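Local coordinates for cytoplasmic protein (PDB 7LPO) that probably hydrolyses steryl beta-glucosides, acting as a sterylglucosidase of glycosyl hydrolase family 5, at residues G265-I269 and H408-Y412; Q434-L438 and D507-L512. All coordinates share one frame; numbering follows the deposited sequence.

In the fold
Contact 1 packs helix 400-419 against the end of strand 263-267, part of the probable TIM-type barrel, where it pairs in parallel with strands 137-143 and 424-427. Contact 2 joins residues 507-512 of helix 490-512 to the loop that runs from the neighbouring strand 424-427 to helix 440-443. The centres of the contacts are about 15 Å apart, yet they touch: CE3 of Trp-409 packs on CD2 of Leu-438 at 3.8 Å. Helix 400-419, loop 434-438 and helix 490-512 thus pack in succession. Strand 263-267 is probably the fourth barrel strand, after which family 5 enzymes carry the acid/base glutamate, so contact 1 probably lies close in sequence to the catalytic site.

Contact 1: residues G265-I269 and H408-Y412; sequences GWDSI and HWLAY
Ser-268, just past the end of strand 263-267, and Trp-409, on helix 400-419, bring the two backbones closest, with their CA atoms 7.2 Å apart. The helix keeps its regular turn here, and Tyr-412 and His-408, one turn apart, both direct their CB atoms at the strand end. Tyr-412 has CG anti to the backbone N (chi1 174°), which carries the ring to the backbone at Asp-267 and Ser-268, met obliquely. Its OH makes a weak 2.7 Å hydrogen bond to O of Asp-267, and CE2 lies 3.8 Å from CA of Ser-268. CB of Trp-266 packs near the hydroxyl, its side chain roughly perpendicular to the phenol. Trp-409 offers an edge: its CD1 meets CB of Ser-268 at 4.0 Å. At the far end, CG2 of Ile-269 rests 3.8 Å from NE2 of His-408. A water accepts from N of Ile-269 at 2.8 Å and lies 2.7 Å from NE2 of His-408, over one face of the tyrosine ring, toward its rim. Gln-237 holds ND1 of His-408, and Arg-100 pairs with the carboxylate of Asp-267. Asp-267 O and Ile-269 N, buried where strand gives way to loop, thus find partners on the helix, one directly, one through water.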
ATOM      1  N   GLY A 265      12.716   8.748   3.473  1.00 18.13           N
ATOM      2  CA  GLY A 265      11.561   9.238   4.204  1.00 16.61           C
ATOM      3  C   GLY A 265      10.711   8.100   4.724  1.00 15.30           C
ATOM      4  O   GLY A 265      11.039   6.917   4.571  1.00 13.91           O
ATOM      5  N   TRP A 266       9.590   8.484   5.329  1.00 13.93           N
ATOM      6  CA  TRP A 266       8.697   7.547   5.990  1.00 13.95           C
ATOM      7  C   TRP A 266       7.272   7.789   5.518  1.00 16.05           C
ATOM      8  O   TRP A 266       6.813   8.936   5.476  1.00 13.97           O
ATOM      9  CB  TRP A 266       8.787   7.683   7.519  1.00 13.96           C
ATOM     10  CG  TRP A 266      10.145   7.344   8.049  1.00 14.29           C
ATOM     11  CD1 TRP A 266      11.275   8.092   7.925  1.00 13.93           C
ATOM     12  CD2 TRP A 266      10.517   6.170   8.775  1.00 13.95           C
ATOM     13  NE1 TRP A 266      12.327   7.460   8.526  1.00 13.92           N
ATOM     14  CE2 TRP A 266      11.892   6.276   9.058  1.00 13.93           C
ATOM     15  CE3 TRP A 266       9.821   5.047   9.220  1.00 13.97           C
ATOM     16  CZ2 TRP A 266      12.587   5.297   9.748  1.00 13.93           C
ATOM     17  CZ3 TRP A 266      10.508   4.071   9.901  1.00 13.97           C
ATOM     18  CH2 TRP A 266      11.878   4.204  10.169  1.00 14.57           C
ATOM     19  N   ASP A 267       6.593   6.706   5.141  1.00 17.67           N
ATOM     20  CA  ASP A 267       5.159   6.717   4.902  1.00 18.22           C
ATOM     21  C   ASP A 267       4.421   6.768   6.237  1.00 17.14           C
ATOM     22  O   ASP A 267       4.949   6.376   7.282  1.00 16.75           O
ATOM     23  CB  ASP A 267       4.737   5.471   4.122  1.00 20.31           C
ATOM     24  CG  ASP A 267       3.628   5.747   3.097  1.00 21.84           C
ATOM     25  OD1 ASP A 267       2.938   6.786   3.186  1.00 21.24           O
ATOM     26  OD2 ASP A 267       3.448   4.901   2.193  1.00 22.39           O
ATOM     27  N   SER A 268       3.189   7.269   6.199  1.00 19.86           N
ATOM     28  CA  SER A 268       2.337   7.206   7.377  1.00 19.73           C
ATOM     29  C   SER A 268       1.633   5.849   7.424  1.00 18.47           C
ATOM     30  O   SER A 268       1.772   5.015   6.527  1.00 14.50           O
ATOM     31  CB  SER A 268       1.356   8.376   7.396  1.00 21.85           C
ATOM     32  OG  SER A 268       0.557   8.414   6.243  1.00 22.91           O
ATOM     33  N   ILE A 269       0.890   5.607   8.505  1.00 14.14           N
ATOM     34  CA  ILE A 269       0.276   4.306   8.710  1.00 14.17           C
ATOM     35  C   ILE A 269      -0.510   3.905   7.479  1.00 14.18           C
ATOM     36  O   ILE A 269      -1.318   4.678   6.955  1.00 14.66           O
ATOM     37  CB  ILE A 269      -0.616   4.335   9.960  1.00 14.21           C
ATOM     38  CG1 ILE A 269      -1.229   2.956  10.193  1.00 14.24           C
ATOM     39  CG2 ILE A 269      -1.695   5.379   9.842  1.00 14.23           C
ATOM     40  CD1 ILE A 269      -1.810   2.796  11.594  1.00 14.28           C
ATOM     41  N   HIS A 408      -3.578  12.401  14.421  1.00 15.95           N
ATOM     42  CA  HIS A 408      -2.621  11.305  14.553  1.00 15.37           C
ATOM     43  C   HIS A 408      -1.371  11.577  13.724  1.00 17.25           C
ATOM     44  O   HIS A 408      -0.250  11.271  14.148  1.00 15.67           O
ATOM     45  CB  HIS A 408      -3.258   9.977  14.124  1.00 17.19           C
ATOM     46  CG  HIS A 408      -2.254   8.919  13.780  1.00 14.75           C
ATOM     47  ND1 HIS A 408      -1.519   8.250  14.735  1.00 14.75           N
ATOM     48  CD2 HIS A 408      -1.823   8.456  12.584  1.00 16.68           C
ATOM     49  CE1 HIS A 408      -0.691   7.409  14.141  1.00 14.72           C
ATOM     50  NE2 HIS A 408      -0.864   7.506  12.837  1.00 14.70           N
ATOM     51  N   TRP A 409      -1.548  12.160  12.536  1.00 14.25           N
ATOM     52  CA  TRP A 409      -0.413  12.365  11.644  1.00 15.92           C
ATOM     53  C   TRP A 409       0.563  13.395  12.194  1.00 16.13           C
ATOM     54  O   TRP A 409       1.775  13.269  11.979  1.00 17.72           O
ATOM     55  CB  TRP A 409      -0.884  12.793  10.258  1.00 14.20           C
ATOM     56  CG  TRP A 409       0.284  13.053   9.346  1.00 14.16           C
ATOM     57  CD1 TRP A 409       0.940  12.136   8.574  1.00 14.13           C
ATOM     58  CD2 TRP A 409       0.960  14.295   9.152  1.00 15.50           C
ATOM     59  NE1 TRP A 409       1.969  12.737   7.900  1.00 14.10           N
ATOM     60  CE2 TRP A 409       2.008  14.062   8.242  1.00 16.61           C
ATOM     61  CE3 TRP A 409       0.783  15.585   9.661  1.00 15.81           C
ATOM     62  CZ2 TRP A 409       2.871  15.069   7.828  1.00 16.29           C
ATOM     63  CZ3 TRP A 409       1.648  16.583   9.252  1.00 16.72           C
ATOM     64  CH2 TRP A 409       2.673  16.321   8.342  1.00 17.21           C
ATOM     65  N   LEU A 410       0.068  14.413  12.902  1.00 16.09           N
ATOM     66  CA  LEU A 410       0.971  15.376  13.523  1.00 18.52           C
ATOM     67  C   LEU A 410       1.882  14.686  14.527  1.00 18.33           C
ATOM     68  O   LEU A 410       3.106  14.868  14.492  1.00 19.84           O
ATOM     69  CB  LEU A 410       0.186  16.495  14.198  1.00 20.73           C
ATOM     70  CG  LEU A 410      -0.738  17.306  13.287  1.00 26.61           C
ATOM     71  CD1 LEU A 410      -1.633  18.205  14.171  1.00 30.76           C
ATOM     72  CD2 LEU A 410       0.007  18.147  12.272  1.00 27.40           C
ATOM     73  N   ALA A 411       1.293  13.878  15.422  1.00 18.12           N
ATOM     74  CA  ALA A 411       2.069  13.136  16.415  1.00 18.84           C
ATOM     75  C   ALA A 411       3.050  12.178  15.754  1.00 18.87           C
ATOM     76  O   ALA A 411       4.222  12.101  16.143  1.00 21.79           O
ATOM     77  CB  ALA A 411       1.132  12.365  17.350  1.00 18.74           C
ATOM     78  N   TYR A 412       2.581  11.416  14.764  1.00 17.11           N
ATOM     79  CA  TYR A 412       3.458  10.472  14.076  1.00 15.17           C
ATOM     80  C   TYR A 412       4.613  11.198  13.399  1.00 14.86           C
ATOM     81  O   TYR A 412       5.782  10.850  13.594  1.00 14.09           O
ATOM     82  CB  TYR A 412       2.654   9.660  13.053  1.00 14.63           C
ATOM     83  CG  TYR A 412       3.500   8.760  12.179  1.00 15.78           C
ATOM     84  CD1 TYR A 412       3.926   7.527  12.636  1.00 14.79           C
ATOM     85  CD2 TYR A 412       3.883   9.149  10.893  1.00 16.36           C
ATOM     86  CE1 TYR A 412       4.700   6.696  11.854  1.00 15.11           C
ATOM     87  CE2 TYR A 412       4.671   8.315  10.100  1.00 15.56           C
ATOM     88  CZ  TYR A 412       5.074   7.090  10.596  1.00 16.15           C
ATOM     89  OH  TYR A 412       5.843   6.234   9.836  1.00 18.05           O
TER
HETATM   90  O   HOH W   1       0.953   7.215  10.808  1.00 16.96           O

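Contact 2: residues Q434-L438 and D507-L512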
ATOM      1  N   GLN A 434      -9.393  12.629  -0.152  1.00 30.12           N
ATOM      2  CA  GLN A 434      -8.363  13.630  -0.366  1.00 31.24           C
ATOM      3  C   GLN A 434      -7.614  13.875   0.938  1.00 31.26           C
ATOM      4  O   GLN A 434      -8.193  13.760   2.023  1.00 31.02           O
ATOM      5  CB  GLN A 434      -8.971  14.941  -0.843  1.00 31.57           C
ATOM      6  CG  GLN A 434      -9.561  14.910  -2.237  1.00 31.88           C
ATOM      7  CD  GLN A 434     -10.062  16.288  -2.657  1.00 34.56           C
ATOM      8  OE1 GLN A 434     -10.741  16.977  -1.890  1.00 35.46           O
ATOM      9  NE2 GLN A 434      -9.714  16.699  -3.866  1.00 35.69           N
ATOM     10  N   PRO A 435      -6.333  14.221   0.870  1.00 28.32           N
ATOM     11  CA  PRO A 435      -5.613  14.573   2.093  1.00 23.81           C
ATOM     12  C   PRO A 435      -6.193  15.841   2.690  1.00 21.80           C
ATOM     13  O   PRO A 435      -6.849  16.623   1.982  1.00 19.15           O
ATOM     14  CB  PRO A 435      -4.166  14.782   1.615  1.00 23.61           C
ATOM     15  CG  PRO A 435      -4.301  15.182   0.196  1.00 24.91           C
ATOM     16  CD  PRO A 435      -5.507  14.423  -0.336  1.00 26.39           C
ATOM     17  N   PRO A 436      -5.997  16.071   3.986  1.00 23.07           N
ATOM     18  CA  PRO A 436      -6.365  17.361   4.570  1.00 24.79           C
ATOM     19  C   PRO A 436      -5.295  18.393   4.249  1.00 27.53           C
ATOM     20  O   PRO A 436      -4.206  18.074   3.775  1.00 26.54           O
ATOM     21  CB  PRO A 436      -6.416  17.066   6.070  1.00 23.16           C
ATOM     22  CG  PRO A 436      -5.319  16.030   6.251  1.00 22.13           C
ATOM     23  CD  PRO A 436      -5.202  15.262   4.930  1.00 23.72           C
ATOM     24  N   LYS A 437      -5.623  19.651   4.511  1.00 32.85           N
ATOM     25  CA  LYS A 437      -4.589  20.673   4.534  1.00 36.29           C
ATOM     26  C   LYS A 437      -3.744  20.464   5.784  1.00 34.90           C
ATOM     27  O   LYS A 437      -4.272  20.398   6.896  1.00 34.24           O
ATOM     28  CB  LYS A 437      -5.206  22.065   4.503  1.00 41.99           C
ATOM     29  CG  LYS A 437      -5.723  22.428   3.109  1.00 48.90           C
ATOM     30  CD  LYS A 437      -7.140  21.899   2.900  1.00 53.61           C
ATOM     31  CE  LYS A 437      -8.075  22.737   3.720  1.00 56.70           C
ATOM     32  NZ  LYS A 437      -9.389  22.147   4.101  1.00 57.34           N
ATOM     33  N   LEU A 438      -2.453  20.314   5.595  1.00 30.60           N
ATOM     34  CA  LEU A 438      -1.527  20.073   6.683  1.00 27.94           C
ATOM     35  C   LEU A 438      -0.597  21.269   6.840  1.00 28.27           C
ATOM     36  O   LEU A 438      -0.201  21.878   5.842  1.00 27.24           O
ATOM     37  CB  LEU A 438      -0.701  18.806   6.433  1.00 25.20           C
ATOM     38  CG  LEU A 438      -1.488  17.492   6.453  1.00 22.52           C
ATOM     39  CD1 LEU A 438      -0.594  16.343   5.986  1.00 23.68           C
ATOM     40  CD2 LEU A 438      -2.070  17.191   7.819  1.00 19.87           C
ATOM     41  N   ASP A 507      -4.923  16.444  -6.561  1.00 20.53           N
ATOM     42  CA  ASP A 507      -5.153  16.588  -5.124  1.00 22.09           C
ATOM     43  C   ASP A 507      -3.937  17.185  -4.428  1.00 18.74           C
ATOM     44  O   ASP A 507      -4.068  17.950  -3.464  1.00 15.61           O
ATOM     45  CB  ASP A 507      -5.463  15.230  -4.483  1.00 28.65           C
ATOM     46  CG  ASP A 507      -6.842  14.706  -4.824  1.00 31.91           C
ATOM     47  OD1 ASP A 507      -7.640  15.438  -5.448  1.00 31.95           O
ATOM     48  OD2 ASP A 507      -7.117  13.547  -4.458  1.00 32.89           O
ATOM     49  N   THR A 508      -2.739  16.817  -4.881  1.00 19.48           N
ATOM     50  CA  THR A 508      -1.530  17.257  -4.200  1.00 21.29           C
ATOM     51  C   THR A 508      -1.373  18.770  -4.284  1.00 22.38           C
ATOM     52  O   THR A 508      -1.226  19.448  -3.260  1.00 23.99           O
ATOM     53  CB  THR A 508      -0.311  16.559  -4.794  1.00 20.92           C
ATOM     54  OG1 THR A 508      -0.497  15.140  -4.733  1.00 20.66           O
ATOM     55  CG2 THR A 508       0.942  16.967  -4.018  1.00 22.60           C
ATOM     56  N   ILE A 509      -1.419  19.320  -5.500  1.00 24.06           N
ATOM     57  CA  ILE A 509      -1.182  20.750  -5.670  1.00 25.86           C
ATOM     58  C   ILE A 509      -2.368  21.564  -5.165  1.00 26.24           C
ATOM     59  O   ILE A 509      -2.192  22.682  -4.668  1.00 28.29           O
ATOM     60  CB  ILE A 509      -0.860  21.054  -7.144  1.00 26.30           C
ATOM     61  CG1 ILE A 509      -0.277  22.459  -7.268  1.00 30.75           C
ATOM     62  CG2 ILE A 509      -2.104  20.897  -8.008  1.00 23.59           C
ATOM     63  CD1 ILE A 509       0.348  22.742  -8.598  1.00 34.37           C
ATOM     64  N   ASP A 510      -3.582  21.021  -5.257  1.00 23.24           N
ATOM     65  CA  ASP A 510      -4.748  21.728  -4.737  1.00 23.45           C
ATOM     66  C   ASP A 510      -4.675  21.908  -3.225  1.00 24.21           C
ATOM     67  O   ASP A 510      -5.129  22.928  -2.693  1.00 24.75           O
ATOM     68  CB  ASP A 510      -6.027  20.963  -5.075  1.00 28.63           C
ATOM     69  CG  ASP A 510      -6.432  21.104  -6.515  1.00 37.04           C
ATOM     70  OD1 ASP A 510      -5.827  21.934  -7.228  1.00 40.12           O
ATOM     71  OD2 ASP A 510      -7.358  20.368  -6.926  1.00 40.77           O
ATOM     72  N   ILE A 511      -4.145  20.912  -2.510  1.00 23.64           N
ATOM     73  CA  ILE A 511      -4.341  20.784  -1.070  1.00 23.41           C
ATOM     74  C   ILE A 511      -3.032  20.918  -0.303  1.00 21.47           C
ATOM     75  O   ILE A 511      -2.929  21.714   0.635  1.00 20.66           O
ATOM     76  CB  ILE A 511      -5.039  19.456  -0.718  1.00 27.65           C
ATOM     77  CG1 ILE A 511      -6.432  19.418  -1.349  1.00 30.39           C
ATOM     78  CG2 ILE A 511      -5.113  19.290   0.795  1.00 30.37           C
ATOM     79  CD1 ILE A 511      -7.084  18.052  -1.281  1.00 32.84           C
ATOM     80  N   LEU A 512      -2.033  20.115  -0.655  1.00 21.56           N
ATOM     81  CA  LEU A 512      -0.797  20.107   0.118  1.00 24.51           C
ATOM     82  C   LEU A 512       0.169  21.197  -0.327  1.00 28.02           C
ATOM     83  O   LEU A 512       0.851  21.795   0.510  1.00 31.78           O
ATOM     84  CB  LEU A 512      -0.124  18.738   0.016  1.00 24.71           C
ATOM     85  CG  LEU A 512      -0.847  17.608   0.754  1.00 29.14           C
ATOM     86  CD1 LEU A 512      -0.177  16.249   0.511  1.00 31.79           C
ATOM     87  CD2 LEU A 512      -0.907  17.902   2.254  1.00 30.12           C
TER
HETATM   88  O   HOH W   2      -1.473  21.954   3.138  1.00 38.64           O
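Gln-434 lays its side chain across Ile-511 and ends on Asp-507. Its CB touches CD1 of Ile-511 at 3.7 Å; CG comes next, 3.6 Å from OD2 of Asp-507. CD returns to the isoleucine methyl CD1, and OE1 passes near the same methyl. At the tip, NE2 donates to OD1 of Asp-507 (2.9 Å, N-H...O angle 160°). The bond lies close to the amide plane but meets the carboxylate from above, 61° out of its plane, and the two flat groups stand 80° apart. Further along, Ile-511 buries the most surface of the contact: CG2, anti to its backbone N, lies 3.3 Å from O of Pro-436 and also near O of Pro-435, whose ring CD packs on CD1. Leu-512 adds CD2, 4.1 Å from CD1 of Leu-438, the two leucines running alongside each other in one direction. A water donates to both O of Leu-438 and O of Ile-511, joining the loop to helix 490-512. OD2 of Asp-507 has a salt bridge to Arg-476, so its negative charge is probably balanced there; the glutamine amide adds a neutral donor to a carboxylate that has other partners as well, beside a patch where isoleucine and leucine methyls meet proline rings and carbonyls.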